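Local coordinates for MaoC family protein (Mycobacterium tuberculosis H37Rv, PDB 3KHP) that probably catalyses the reversible dehydration of 3-hydroxyacyl thioesters to enoyl thioesters, as other MaoC-type hydratases do, at residues 71-74 with 75-79; 97-101 with 102-106; 205-209 with 210-214; 240-243 with 244-248. All coordinates share one frame; numbering follows the deposited sequence.

Contact 1: residues 71-74 with 75-79; sequences QQVL and PTYAV
V73 has CG1 anti to its backbone N (chi1 178°) and Y77 has CG likewise (chi1 -170°); with the chain turned between them, V73 CG1 comes against the base of the tyrosine. The contact lies at the entry to helix 78-81, where an extended run turns through a proline-led 3-10 segment, 75-77, in the part of the chain assigned to the MFE-2 hydratase 2 N-terminal domain. V73 CG1 comes to 3.8 Å from Y77 CB and 4.0 Å from Y77 CD2, an oblique apolar approach at the root of the aromatic side chain. The ring itself leads away from V73 and packs edge-to-face with both Y48 and W40.

The turn is joined in the backbone. Y77 N donates to L74 O over 3.0 Å with an N-H...O angle of 151°, and the donor stands above the carbonyl plane. P75 has no N-H to offer V73 O, so their closeness is not a bond. Further on, A78 N donates to P75 O at 3.0 Å and V79 N to T76 O at 3.1 Å, continuing the three-residue spacing of the 3-10 pattern.

On the L74 side, CB rests 3.7 Å from P75 CD, while the leucine side chain packs on R240, V52 and F61. All five residues that touch here are buried. T76 OG1 is hydrogen-bonded to the hydroxyl of Y48, and it also passes 4.1 Å from L74 CB.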
ATOM      1  N   GLN A  71      -1.693  18.071   1.220  1.00 19.82           N
ATOM      2  CA  GLN A  71      -2.150  16.821   0.625  1.00 19.44           C
ATOM      3  C   GLN A  71      -3.447  17.047  -0.142  1.00 19.51           C
ATOM      4  O   GLN A  71      -4.366  17.699   0.358  1.00 20.46           O
ATOM      5  CB  GLN A  71      -2.372  15.740   1.690  1.00 19.20           C
ATOM      6  CG  GLN A  71      -2.510  14.354   1.062  1.00 18.22           C
ATOM      7  CD  GLN A  71      -2.873  13.344   2.061  1.00 17.61           C
ATOM      8  OE1 GLN A  71      -2.626  13.534   3.254  1.00 20.00           O
ATOM      9  NE2 GLN A  71      -3.456  12.237   1.610  1.00 19.08           N
ATOM     10  N   GLN A  72      -3.485  16.544  -1.364  1.00 19.46           N
ATOM     11  CA  GLN A  72      -4.708  16.342  -2.121  1.00 19.66           C
ATOM     12  C   GLN A  72      -5.062  14.821  -2.191  1.00 19.33           C
ATOM     13  O   GLN A  72      -4.180  13.962  -2.131  1.00 19.17           O
ATOM     14  CB  GLN A  72      -4.518  16.847  -3.549  1.00 20.28           C
ATOM     15  CG  GLN A  72      -4.230  18.320  -3.651  1.00 22.25           C
ATOM     16  CD  GLN A  72      -4.210  18.802  -5.076  1.00 24.32           C
ATOM     17  OE1 GLN A  72      -5.200  18.683  -5.783  1.00 25.97           O
ATOM     18  NE2 GLN A  72      -3.079  19.361  -5.506  1.00 25.09           N
ATOM     19  N   VAL A  73      -6.354  14.518  -2.348  1.00 18.22           N
ATOM     20  CA  VAL A  73      -6.873  13.151  -2.406  1.00 16.80           C
ATOM     21  C   VAL A  73      -7.367  12.881  -3.805  1.00 15.66           C
ATOM     22  O   VAL A  73      -8.085  13.679  -4.383  1.00 14.29           O
ATOM     23  CB  VAL A  73      -8.010  12.962  -1.397  1.00 16.66           C
ATOM     24  CG1 VAL A  73      -8.595  11.539  -1.506  1.00 16.70           C
ATOM     25  CG2 VAL A  73      -7.481  13.200  -0.011  1.00 15.62           C
ATOM     26  N   LEU A  74      -6.970  11.771  -4.396  1.00 15.17           N
ATOM     27  CA  LEU A  74      -7.470  11.518  -5.745  1.00 15.44           C
ATOM     28  C   LEU A  74      -8.990  11.317  -5.731  1.00 16.05           C
ATOM     29  O   LEU A  74      -9.561  10.757  -4.775  1.00 15.87           O
ATOM     30  CB  LEU A  74      -6.767  10.344  -6.381  1.00 16.12           C
ATOM     31  CG  LEU A  74      -5.281  10.559  -6.615  1.00 15.30           C
ATOM     32  CD1 LEU A  74      -4.584   9.238  -6.822  1.00 12.02           C
ATOM     33  CD2 LEU A  74      -5.065  11.504  -7.733  1.00 12.93           C
ATOM     34  N   PRO A  75      -9.680  11.835  -6.751  1.00 17.28           N
ATOM     35  CA  PRO A  75     -11.152  11.764  -6.672  1.00 17.14           C
ATOM     36  C   PRO A  75     -11.641  10.334  -6.863  1.00 15.99           C
ATOM     37  O   PRO A  75     -12.695   9.981  -6.337  1.00 15.49           O
ATOM     38  CB  PRO A  75     -11.633  12.700  -7.792  1.00 17.30           C
ATOM     39  CG  PRO A  75     -10.481  12.832  -8.716  1.00 18.39           C
ATOM     40  CD  PRO A  75      -9.232  12.717  -7.835  1.00 17.76           C
ATOM     41  N   THR A  76     -10.860   9.506  -7.542  1.00 15.11           N
ATOM     42  CA  THR A  76     -11.212   8.099  -7.650  1.00 14.44           C
ATOM     43  C   THR A  76     -11.180   7.387  -6.314  1.00 14.87           C
ATOM     44  O   THR A  76     -11.657   6.244  -6.219  1.00 14.56           O
ATOM     45  CB  THR A  76     -10.325   7.317  -8.589  1.00 14.26           C
ATOM     46  OG1 THR A  76      -8.992   7.312  -8.091  1.00 14.66           O
ATOM     47  CG2 THR A  76     -10.411   7.857  -9.997  1.00 10.56           C
ATOM     48  N   TYR A  77     -10.650   8.043  -5.272  1.00 14.24           N
ATOM     49  CA  TYR A  77     -10.795   7.502  -3.913  1.00 13.92           C
ATOM     50  C   TYR A  77     -12.295   7.326  -3.524  1.00 13.76           C
ATOM     51  O   TYR A  77     -12.598   6.601  -2.597  1.00 14.15           O
ATOM     52  CB  TYR A  77     -10.023   8.338  -2.881  1.00 13.40           C
ATOM     53  CG  TYR A  77      -9.942   7.711  -1.515  1.00 11.55           C
ATOM     54  CD1 TYR A  77      -9.192   6.550  -1.298  1.00 10.96           C
ATOM     55  CD2 TYR A  77     -10.662   8.240  -0.445  1.00 11.74           C
ATOM     56  CE1 TYR A  77      -9.149   5.937  -0.046  1.00 10.22           C
ATOM     57  CE2 TYR A  77     -10.642   7.625   0.825  1.00 13.46           C
ATOM     58  CZ  TYR A  77      -9.867   6.481   1.011  1.00 10.49           C
ATOM     59  OH  TYR A  77      -9.849   5.888   2.231  1.00 12.13           O
ATOM     60  N   ALA A  78     -13.227   7.948  -4.237  1.00 14.02           N
ATOM     61  CA  ALA A  78     -14.662   7.727  -3.950  1.00 14.74           C
ATOM     62  C   ALA A  78     -15.050   6.240  -4.024  1.00 14.89           C
ATOM     63  O   ALA A  78     -15.935   5.823  -3.323  1.00 14.87           O
ATOM     64  CB  ALA A  78     -15.540   8.522  -4.861  1.00 14.74           C
ATOM     65  N   VAL A  79     -14.357   5.449  -4.822  1.00 14.60           N
ATOM     66  CA  VAL A  79     -14.680   4.037  -4.911  1.00 15.07           C
ATOM     67  C   VAL A  79     -14.346   3.253  -3.652  1.00 15.97           C
ATOM     68  O   VAL A  79     -14.944   2.208  -3.421  1.00 16.86           O
ATOM     69  CB  VAL A  79     -14.072   3.363  -6.146  1.00 15.54           C
ATOM     70  CG1 VAL A  79     -14.532   4.096  -7.445  1.00 11.37           C
ATOM     71  CG2 VAL A  79     -12.564   3.242  -6.034  1.00 13.75           C
TER

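Contact 2: residues 97-101 with 102-106; sequences AALLH and GSQGI
A type II beta turn from L99 to G102 leads directly into strand 103-108, an interior strand of the antiparallel sheet, flanked by strands 152-162 and 254-261. The backbone angles establish the type: L100 extended and H101 at positive phi (72°). The turn closes with G102 N donating to L99 O over 2.7 Å, at an N-H...O angle of 134° and with the donor above the carbonyl plane. G102 has no CB that could crowd L99 O, and its backbone, like that of H101, bonds to F261 on strand 254-261.

From the start of the turn, the L99 side chain reaches along the strand. Its CD2 is 4.0 Å from S103 O and 4.2 Å from Q104 OE1, its side chain crossing that of Q104 at a slant. Q104 starts extended but bends at its second torsion (70°), which lays NE2 alongside its own strand, where it donates to G105 O at 3.1 Å from above that carbonyl's plane. OE1 accepts from T158 OG1 on strand 152-162.

Both ends of the Q104 amide are therefore engaged, which should hold its rotation. A buried polar group can then lie against the leucine methyl and L232 of helix 231-245 with a protein partner for both OE1 and NE2.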
ATOM      1  N   ALA A  97     -18.188  -6.690  -6.995  1.00 30.02           N
ATOM      2  CA  ALA A  97     -16.951  -6.060  -7.468  1.00 29.76           C
ATOM      3  C   ALA A  97     -16.345  -6.650  -8.767  1.00 29.10           C
ATOM      4  O   ALA A  97     -15.324  -6.168  -9.225  1.00 28.35           O
ATOM      5  CB  ALA A  97     -15.884  -6.081  -6.329  1.00 29.54           C
ATOM      6  N   ALA A  98     -16.981  -7.655  -9.371  1.00 29.04           N
ATOM      7  CA  ALA A  98     -16.515  -8.219 -10.656  1.00 28.89           C
ATOM      8  C   ALA A  98     -16.858  -7.277 -11.805  1.00 28.63           C
ATOM      9  O   ALA A  98     -17.903  -7.394 -12.424  1.00 28.01           O
ATOM     10  CB  ALA A  98     -17.118  -9.654 -10.909  1.00 27.70           C
ATOM     11  N   LEU A  99     -15.950  -6.361 -12.108  1.00 29.89           N
ATOM     12  CA  LEU A  99     -16.257  -5.218 -12.996  1.00 30.29           C
ATOM     13  C   LEU A  99     -16.058  -5.434 -14.485  1.00 29.83           C
ATOM     14  O   LEU A  99     -16.430  -4.594 -15.273  1.00 29.49           O
ATOM     15  CB  LEU A  99     -15.456  -4.001 -12.555  1.00 30.88           C
ATOM     16  CG  LEU A  99     -15.952  -3.372 -11.261  1.00 32.60           C
ATOM     17  CD1 LEU A  99     -14.898  -2.454 -10.700  1.00 31.97           C
ATOM     18  CD2 LEU A  99     -17.274  -2.607 -11.493  1.00 34.01           C
ATOM     19  N   LEU A 100     -15.489  -6.560 -14.889  1.00 30.36           N
ATOM     20  CA  LEU A 100     -15.261  -6.826 -16.309  1.00 29.90           C
ATOM     21  C   LEU A 100     -16.514  -6.744 -17.179  1.00 28.82           C
ATOM     22  O   LEU A 100     -17.535  -7.316 -16.870  1.00 27.56           O
ATOM     23  CB  LEU A 100     -14.594  -8.184 -16.479  1.00 30.85           C
ATOM     24  CG  LEU A 100     -13.978  -8.392 -17.879  1.00 32.53           C
ATOM     25  CD1 LEU A 100     -12.994  -7.257 -18.251  1.00 31.10           C
ATOM     26  CD2 LEU A 100     -13.296  -9.786 -17.963  1.00 33.60           C
ATOM     27  N   HIS A 101     -16.414  -5.993 -18.276  1.00 28.63           N
ATOM     28  CA  HIS A 101     -17.543  -5.635 -19.154  1.00 27.88           C
ATOM     29  C   HIS A 101     -18.476  -4.629 -18.500  1.00 26.05           C
ATOM     30  O   HIS A 101     -19.322  -4.045 -19.170  1.00 25.46           O
ATOM     31  CB  HIS A 101     -18.317  -6.876 -19.614  1.00 28.61           C
ATOM     32  CG  HIS A 101     -17.425  -7.974 -20.092  1.00 31.64           C
ATOM     33  ND1 HIS A 101     -16.813  -7.936 -21.324  1.00 35.16           N
ATOM     34  CD2 HIS A 101     -16.993  -9.108 -19.486  1.00 33.40           C
ATOM     35  CE1 HIS A 101     -16.061  -9.016 -21.471  1.00 35.27           C
ATOM     36  NE2 HIS A 101     -16.149  -9.739 -20.369  1.00 36.02           N
ATOM     37  N   GLY A 102     -18.297  -4.422 -17.205  1.00 23.99           N
ATOM     38  CA  GLY A 102     -19.077  -3.465 -16.454  1.00 24.01           C
ATOM     39  C   GLY A 102     -18.477  -2.078 -16.528  1.00 22.76           C
ATOM     40  O   GLY A 102     -17.570  -1.839 -17.310  1.00 22.08           O
ATOM     41  N   SER A 103     -19.012  -1.175 -15.716  1.00 21.93           N
ATOM     42  CA  SER A 103     -18.597   0.218 -15.687  1.00 21.12           C
ATOM     43  C   SER A 103     -18.549   0.756 -14.296  1.00 19.76           C
ATOM     44  O   SER A 103     -19.215   0.242 -13.434  1.00 18.35           O
ATOM     45  CB  SER A 103     -19.560   1.070 -16.487  1.00 20.64           C
ATOM     46  OG  SER A 103     -19.363   0.791 -17.830  1.00 22.30           O
ATOM     47  N   GLN A 104     -17.742   1.801 -14.099  1.00 19.67           N
ATOM     48  CA  GLN A 104     -17.696   2.542 -12.831  1.00 19.43           C
ATOM     49  C   GLN A 104     -17.734   4.047 -13.076  1.00 19.24           C
ATOM     50  O   GLN A 104     -17.007   4.568 -13.908  1.00 19.11           O
ATOM     51  CB  GLN A 104     -16.422   2.208 -12.060  1.00 19.82           C
ATOM     52  CG  GLN A 104     -16.291   2.914 -10.708  1.00 19.11           C
ATOM     53  CD  GLN A 104     -17.285   2.371  -9.715  1.00 20.02           C
ATOM     54  OE1 GLN A 104     -17.461   1.133  -9.618  1.00 19.04           O
ATOM     55  NE2 GLN A 104     -17.951   3.276  -8.961  1.00 16.14           N
ATOM     56  N   GLY A 105     -18.569   4.745 -12.326  1.00 19.22           N
ATOM     57  CA  GLY A 105     -18.655   6.190 -12.396  1.00 18.90           C
ATOM     58  C   GLY A 105     -18.505   6.749 -11.003  1.00 19.31           C
ATOM     59  O   GLY A 105     -18.864   6.088 -10.003  1.00 18.95           O
ATOM     60  N   ILE A 106     -17.920   7.939 -10.913  1.00 19.42           N
ATOM     61  CA  ILE A 106     -17.890   8.634  -9.663  1.00 20.21           C
ATOM     62  C   ILE A 106     -18.290  10.076  -9.940  1.00 21.25           C
ATOM     63  O   ILE A 106     -18.093  10.562 -11.012  1.00 21.57           O
ATOM     64  CB  ILE A 106     -16.520   8.566  -8.971  1.00 20.31           C
ATOM     65  CG1 ILE A 106     -15.487   9.359  -9.761  1.00 20.63           C
ATOM     66  CG2 ILE A 106     -16.049   7.119  -8.743  1.00 18.82           C
ATOM     67  CD1 ILE A 106     -14.176   9.419  -9.096  1.00 19.76           C
TER

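Contact 3: residues 205-209 with 210-214; sequences SGDRN and PLHSD
N209 has CG anti to its backbone N (chi1 -174°), which brings its amide within reach of L211 N. CB lies 3.9 Å from P210 CD and 4.1 Å from H212 CD2. CG comes to 3.8 Å from P210 CD, the asparagine crossing the proline ring at about a right angle. At the tip, OD1 accepts from L211 N at 2.8 Å, in the carbonyl plane and with an N-H...O angle of 157°. N209 O in turn accepts from H212 N at 3.2 Å, so side chain and backbone of one residue together fold the chain back.

D207 supports this turn from upstream: OD1 receives N209 N at 3.0 Å, an Asx turn. Its OD2 lies 4.0 Å from H212 NE2 with water 1 between them, the carboxylate and imidazole planes being perpendicular. The water lies in the ring plane, but 2.4 Å to D207 OD2 makes its exact position doubtful. H212 ND1 bonds to I228 O, and R208 forms salt bridges with D42 and E64 of the second subunit.

The sequence GDRNPLH matches the hydratase 2 motif and, with D207 beside H212, is consistent with the hydration site of related enzymes; N209 shapes the turn presenting the histidine.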
ATOM      1  N   SER A 205      -5.734  -1.155  -0.050  1.00 15.52           N
ATOM      2  CA  SER A 205      -6.870  -0.247   0.097  1.00 15.88           C
ATOM      3  C   SER A 205      -8.200  -1.038   0.253  1.00 16.08           C
ATOM      4  O   SER A 205      -9.267  -0.425   0.286  1.00 16.42           O
ATOM      5  CB  SER A 205      -6.945   0.759  -1.069  1.00 15.71           C
ATOM      6  OG  SER A 205      -5.825   1.640  -1.047  1.00 16.19           O
ATOM      7  N   GLY A 206      -8.135  -2.374   0.353  1.00 16.07           N
ATOM      8  CA  GLY A 206      -9.284  -3.176   0.836  1.00 15.83           C
ATOM      9  C   GLY A 206      -9.647  -4.412   0.035  1.00 15.70           C
ATOM     10  O   GLY A 206     -10.196  -5.352   0.594  1.00 16.23           O
ATOM     11  N   ASP A 207      -9.368  -4.424  -1.268  1.00 15.62           N
ATOM     12  CA  ASP A 207      -9.770  -5.563  -2.105  1.00 15.93           C
ATOM     13  C   ASP A 207      -8.699  -6.652  -2.142  1.00 15.99           C
ATOM     14  O   ASP A 207      -7.774  -6.661  -2.973  1.00 15.83           O
ATOM     15  CB  ASP A 207     -10.176  -5.124  -3.506  1.00 15.39           C
ATOM     16  CG  ASP A 207     -10.644  -6.270  -4.359  1.00 15.14           C
ATOM     17  OD1 ASP A 207     -10.561  -7.404  -3.904  1.00 17.72           O
ATOM     18  OD2 ASP A 207     -11.057  -6.068  -5.523  1.00 17.29           O
ATOM     19  N   ARG A 208      -8.869  -7.596  -1.228  1.00 16.49           N
ATOM     20  CA  ARG A 208      -7.900  -8.705  -0.989  1.00 16.18           C
ATOM     21  C   ARG A 208      -8.115  -9.917  -1.885  1.00 15.48           C
ATOM     22  O   ARG A 208      -7.467 -10.952  -1.703  1.00 15.13           O
ATOM     23  CB  ARG A 208      -7.997  -9.168   0.483  1.00 16.00           C
ATOM     24  CG  ARG A 208      -7.823  -8.063   1.520  1.00 15.29           C
ATOM     25  CD  ARG A 208      -6.399  -7.439   1.491  1.00 16.33           C
ATOM     26  NE  ARG A 208      -6.158  -6.633   2.681  1.00 15.66           N
ATOM     27  CZ  ARG A 208      -5.864  -7.126   3.876  1.00 16.48           C
ATOM     28  NH1 ARG A 208      -5.753  -8.436   4.062  1.00 18.27           N
ATOM     29  NH2 ARG A 208      -5.691  -6.311   4.899  1.00 17.66           N
ATOM     30  N   ASN A 209      -9.015  -9.792  -2.849  1.00 15.68           N
ATOM     31  CA  ASN A 209      -9.371 -10.914  -3.704  1.00 16.30           C
ATOM     32  C   ASN A 209      -8.122 -11.508  -4.348  1.00 15.82           C
ATOM     33  O   ASN A 209      -7.367 -10.812  -4.961  1.00 16.09           O
ATOM     34  CB  ASN A 209     -10.377 -10.498  -4.776  1.00 17.05           C
ATOM     35  CG  ASN A 209     -10.890 -11.713  -5.607  1.00 19.18           C
ATOM     36  OD1 ASN A 209     -10.095 -12.439  -6.216  1.00 19.68           O
ATOM     37  ND2 ASN A 209     -12.208 -11.972  -5.557  1.00 18.88           N
ATOM     38  N   PRO A 210      -7.908 -12.814  -4.213  1.00 16.08           N
ATOM     39  CA  PRO A 210      -6.613 -13.355  -4.629  1.00 15.95           C
ATOM     40  C   PRO A 210      -6.421 -13.468  -6.128  1.00 15.17           C
ATOM     41  O   PRO A 210      -5.333 -13.781  -6.595  1.00 15.15           O
ATOM     42  CB  PRO A 210      -6.579 -14.730  -3.987  1.00 16.19           C
ATOM     43  CG  PRO A 210      -7.991 -15.060  -3.730  1.00 16.40           C
ATOM     44  CD  PRO A 210      -8.656 -13.772  -3.394  1.00 15.78           C
ATOM     45  N   LEU A 211      -7.451 -13.208  -6.882  1.00 14.73           N
ATOM     46  CA  LEU A 211      -7.300 -13.035  -8.324  1.00 15.24           C
ATOM     47  C   LEU A 211      -6.145 -12.029  -8.652  1.00 14.65           C
ATOM     48  O   LEU A 211      -5.482 -12.136  -9.667  1.00 14.32           O
ATOM     49  CB  LEU A 211      -8.629 -12.523  -8.843  1.00 15.51           C
ATOM     50  CG  LEU A 211      -8.798 -12.053 -10.278  1.00 18.26           C
ATOM     51  CD1 LEU A 211      -8.416 -13.163 -11.226  1.00 15.63           C
ATOM     52  CD2 LEU A 211     -10.270 -11.612 -10.423  1.00 19.61           C
ATOM     53  N   HIS A 212      -5.914 -11.062  -7.779  1.00 13.89           N
ATOM     54  CA  HIS A 212      -4.934 -10.035  -8.054  1.00 14.04           C
ATOM     55  C   HIS A 212      -3.584 -10.268  -7.395  1.00 14.48           C
ATOM     56  O   HIS A 212      -2.656  -9.529  -7.683  1.00 14.57           O
ATOM     57  CB  HIS A 212      -5.483  -8.649  -7.640  1.00 13.58           C
ATOM     58  CG  HIS A 212      -6.879  -8.406  -8.084  1.00 10.29           C
ATOM     59  ND1 HIS A 212      -7.219  -8.265  -9.409  1.00 12.34           N
ATOM     60  CD2 HIS A 212      -8.033  -8.311  -7.388  1.00 10.50           C
ATOM     61  CE1 HIS A 212      -8.524  -8.069  -9.513  1.00 12.13           C
ATOM     62  NE2 HIS A 212      -9.051  -8.106  -8.300  1.00  9.11           N
ATOM     63  N   SER A 213      -3.470 -11.272  -6.511  1.00 15.20           N
ATOM     64  CA  SER A 213      -2.269 -11.455  -5.684  1.00 14.87           C
ATOM     65  C   SER A 213      -1.640 -12.860  -5.605  1.00 15.59           C
ATOM     66  O   SER A 213      -0.464 -12.987  -5.201  1.00 15.39           O
ATOM     67  CB  SER A 213      -2.564 -10.976  -4.279  1.00 15.21           C
ATOM     68  OG  SER A 213      -3.594 -11.740  -3.699  1.00 15.02           O
ATOM     69  N   ASP A 214      -2.383 -13.894  -6.009  1.00 16.00           N
ATOM     70  CA  ASP A 214      -1.943 -15.280  -5.894  1.00 16.27           C
ATOM     71  C   ASP A 214      -1.932 -15.926  -7.252  1.00 16.70           C
ATOM     72  O   ASP A 214      -2.961 -16.108  -7.847  1.00 15.77           O
ATOM     73  CB  ASP A 214      -2.906 -16.034  -5.007  1.00 16.65           C
ATOM     74  CG  ASP A 214      -2.475 -17.458  -4.766  1.00 17.67           C
ATOM     75  OD1 ASP A 214      -1.318 -17.859  -5.106  1.00 21.77           O
ATOM     76  OD2 ASP A 214      -3.308 -18.182  -4.235  1.00 14.78           O
TER
HETATM   77  O   HOH W   1     -11.416  -7.773  -7.245  1.00 17.94           O

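Contact 4: residues 240-243 with 244-248; sequences RALV and AELGG
L242 and L246 lie side by side on one flank of the helix and point the same way, each with CG beside its backbone N (chi1 -60° in both). Their branches meet methyl to methyl, L242 CD2 at 4.1 Å from L246 CD1. The shared direction follows from a four-residue spacing, close to one helical turn, and the backbone confirms it: A244 N donates to R240 O and E245 N to A241 O, each at 3.0 Å.

L242 O receives two donors, L246 N at 3.0 Å and G247 N at 3.2 Å. The second bond spans five residues (i to i+5), not the four of an alpha helix, evidence that the helix is widening as it ends. G248 then departs from helical angles with a positive phi of 68°, and G247 O is bonded to N253 ND2 farther along the chain.

Two charged side chains find partners elsewhere: E245 OE2 pairs with R277 NH2 in a salt bridge, and R240 NE donates to V52 O. Helix 231-245 thus ends over the sheet, with L242 and L246 both against V306 of strand 298-308, L242 and E245 against I275 of strand 271-279, and A241 and E245 against I190 of strand 188-192.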
ATOM      1  N   ARG A 240      -5.441   9.535 -12.473  1.00 17.38           N
ATOM      2  CA  ARG A 240      -4.261  10.357 -12.258  1.00 18.01           C
ATOM      3  C   ARG A 240      -3.905  11.069 -13.548  1.00 18.25           C
ATOM      4  O   ARG A 240      -3.580  12.263 -13.532  1.00 17.98           O
ATOM      5  CB  ARG A 240      -3.057   9.519 -11.825  1.00 18.17           C
ATOM      6  CG  ARG A 240      -3.018   9.168 -10.368  1.00 19.13           C
ATOM      7  CD  ARG A 240      -1.574   8.995  -9.873  1.00 19.84           C
ATOM      8  NE  ARG A 240      -1.038   7.766 -10.394  1.00 19.52           N
ATOM      9  CZ  ARG A 240       0.037   7.619 -11.147  1.00 21.19           C
ATOM     10  NH1 ARG A 240       0.813   8.639 -11.502  1.00 19.77           N
ATOM     11  NH2 ARG A 240       0.340   6.390 -11.552  1.00 23.20           N
ATOM     12  N   ALA A 241      -3.944  10.334 -14.657  1.00 17.42           N
ATOM     13  CA  ALA A 241      -3.681  10.946 -15.956  1.00 17.79           C
ATOM     14  C   ALA A 241      -4.680  12.091 -16.224  1.00 18.35           C
ATOM     15  O   ALA A 241      -4.309  13.118 -16.792  1.00 18.40           O
ATOM     16  CB  ALA A 241      -3.713   9.935 -17.039  1.00 16.43           C
ATOM     17  N   LEU A 242      -5.925  11.944 -15.786  1.00 18.00           N
ATOM     18  CA  LEU A 242      -6.917  12.963 -16.099  1.00 18.43           C
ATOM     19  C   LEU A 242      -6.742  14.180 -15.202  1.00 17.98           C
ATOM     20  O   LEU A 242      -6.874  15.303 -15.653  1.00 17.80           O
ATOM     21  CB  LEU A 242      -8.338  12.390 -16.012  1.00 18.56           C
ATOM     22  CG  LEU A 242      -8.577  11.223 -16.973  1.00 18.58           C
ATOM     23  CD1 LEU A 242      -9.831  10.444 -16.558  1.00 19.08           C
ATOM     24  CD2 LEU A 242      -8.663  11.664 -18.463  1.00 16.86           C
ATOM     25  N   VAL A 243      -6.434  13.942 -13.932  1.00 18.38           N
ATOM     26  CA  VAL A 243      -6.106  14.993 -13.020  1.00 18.26           C
ATOM     27  C   VAL A 243      -4.950  15.860 -13.523  1.00 19.72           C
ATOM     28  O   VAL A 243      -5.019  17.088 -13.434  1.00 19.81           O
ATOM     29  CB  VAL A 243      -5.748  14.425 -11.677  1.00 18.36           C
ATOM     30  CG1 VAL A 243      -5.018  15.486 -10.786  1.00 15.70           C
ATOM     31  CG2 VAL A 243      -7.003  13.923 -11.019  1.00 16.55           C
ATOM     32  N   ALA A 244      -3.916  15.230 -14.078  1.00 20.15           N
ATOM     33  CA  ALA A 244      -2.781  15.960 -14.613  1.00 21.47           C
ATOM     34  C   ALA A 244      -3.154  16.768 -15.869  1.00 22.41           C
ATOM     35  O   ALA A 244      -2.910  17.978 -15.940  1.00 22.45           O
ATOM     36  CB  ALA A 244      -1.594  15.004 -14.913  1.00 20.28           C
ATOM     37  N   GLU A 245      -3.711  16.093 -16.855  1.00 23.12           N
ATOM     38  CA  GLU A 245      -3.902  16.699 -18.166  1.00 24.67           C
ATOM     39  C   GLU A 245      -5.026  17.742 -18.223  1.00 24.89           C
ATOM     40  O   GLU A 245      -4.854  18.758 -18.866  1.00 25.17           O
ATOM     41  CB  GLU A 245      -4.220  15.632 -19.203  1.00 24.62           C
ATOM     42  CG  GLU A 245      -4.678  16.231 -20.549  1.00 26.60           C
ATOM     43  CD  GLU A 245      -3.604  17.107 -21.198  1.00 26.70           C
ATOM     44  OE1 GLU A 245      -2.424  16.935 -20.874  1.00 26.75           O
ATOM     45  OE2 GLU A 245      -3.930  17.948 -22.046  1.00 26.43           O
ATOM     46  N   LEU A 246      -6.171  17.427 -17.608  1.00 24.99           N
ATOM     47  CA  LEU A 246      -7.400  18.232 -17.645  1.00 25.05           C
ATOM     48  C   LEU A 246      -7.625  19.015 -16.382  1.00 24.72           C
ATOM     49  O   LEU A 246      -8.236  20.062 -16.416  1.00 24.56           O
ATOM     50  CB  LEU A 246      -8.644  17.327 -17.815  1.00 25.40           C
ATOM     51  CG  LEU A 246      -8.734  16.448 -19.074  1.00 25.96           C
ATOM     52  CD1 LEU A 246      -9.932  15.473 -18.999  1.00 23.43           C
ATOM     53  CD2 LEU A 246      -8.771  17.334 -20.341  1.00 22.66           C
ATOM     54  N   GLY A 247      -7.178  18.491 -15.248  1.00 24.66           N
ATOM     55  CA  GLY A 247      -7.393  19.181 -13.988  1.00 25.08           C
ATOM     56  C   GLY A 247      -6.229  20.061 -13.532  1.00 25.07           C
ATOM     57  O   GLY A 247      -6.273  20.645 -12.472  1.00 23.82           O
ATOM     58  N   GLY A 248      -5.171  20.095 -14.319  1.00 25.58           N
ATOM     59  CA  GLY A 248      -4.046  20.946 -14.030  1.00 26.46           C
ATOM     60  C   GLY A 248      -3.329  20.468 -12.802  1.00 26.28           C
ATOM     61  O   GLY A 248      -2.705  21.256 -12.107  1.00 27.27           O
TER

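From the N terminus the four contacts follow in series, none nesting or crossing, and each is local, between adjoining segments, so none closes a long loop. Contact 1 opens helix 78-81, contact 2 starts strand 103-108, contact 3 turns the loop between helices 198-202 and 215-220, and contact 4 ends helix 231-245. Contacts 1 and 2 touch where P75, T76 and V79 pack on I106. Contact 1 also meets contact 4, P75 lying on V243, which joins the MFE-2 hydratase 2 N-terminal range to the MaoC-like range. Contact 3 stands apart, its nearest atoms about 5 Å from contact 2, and reaches the second subunit.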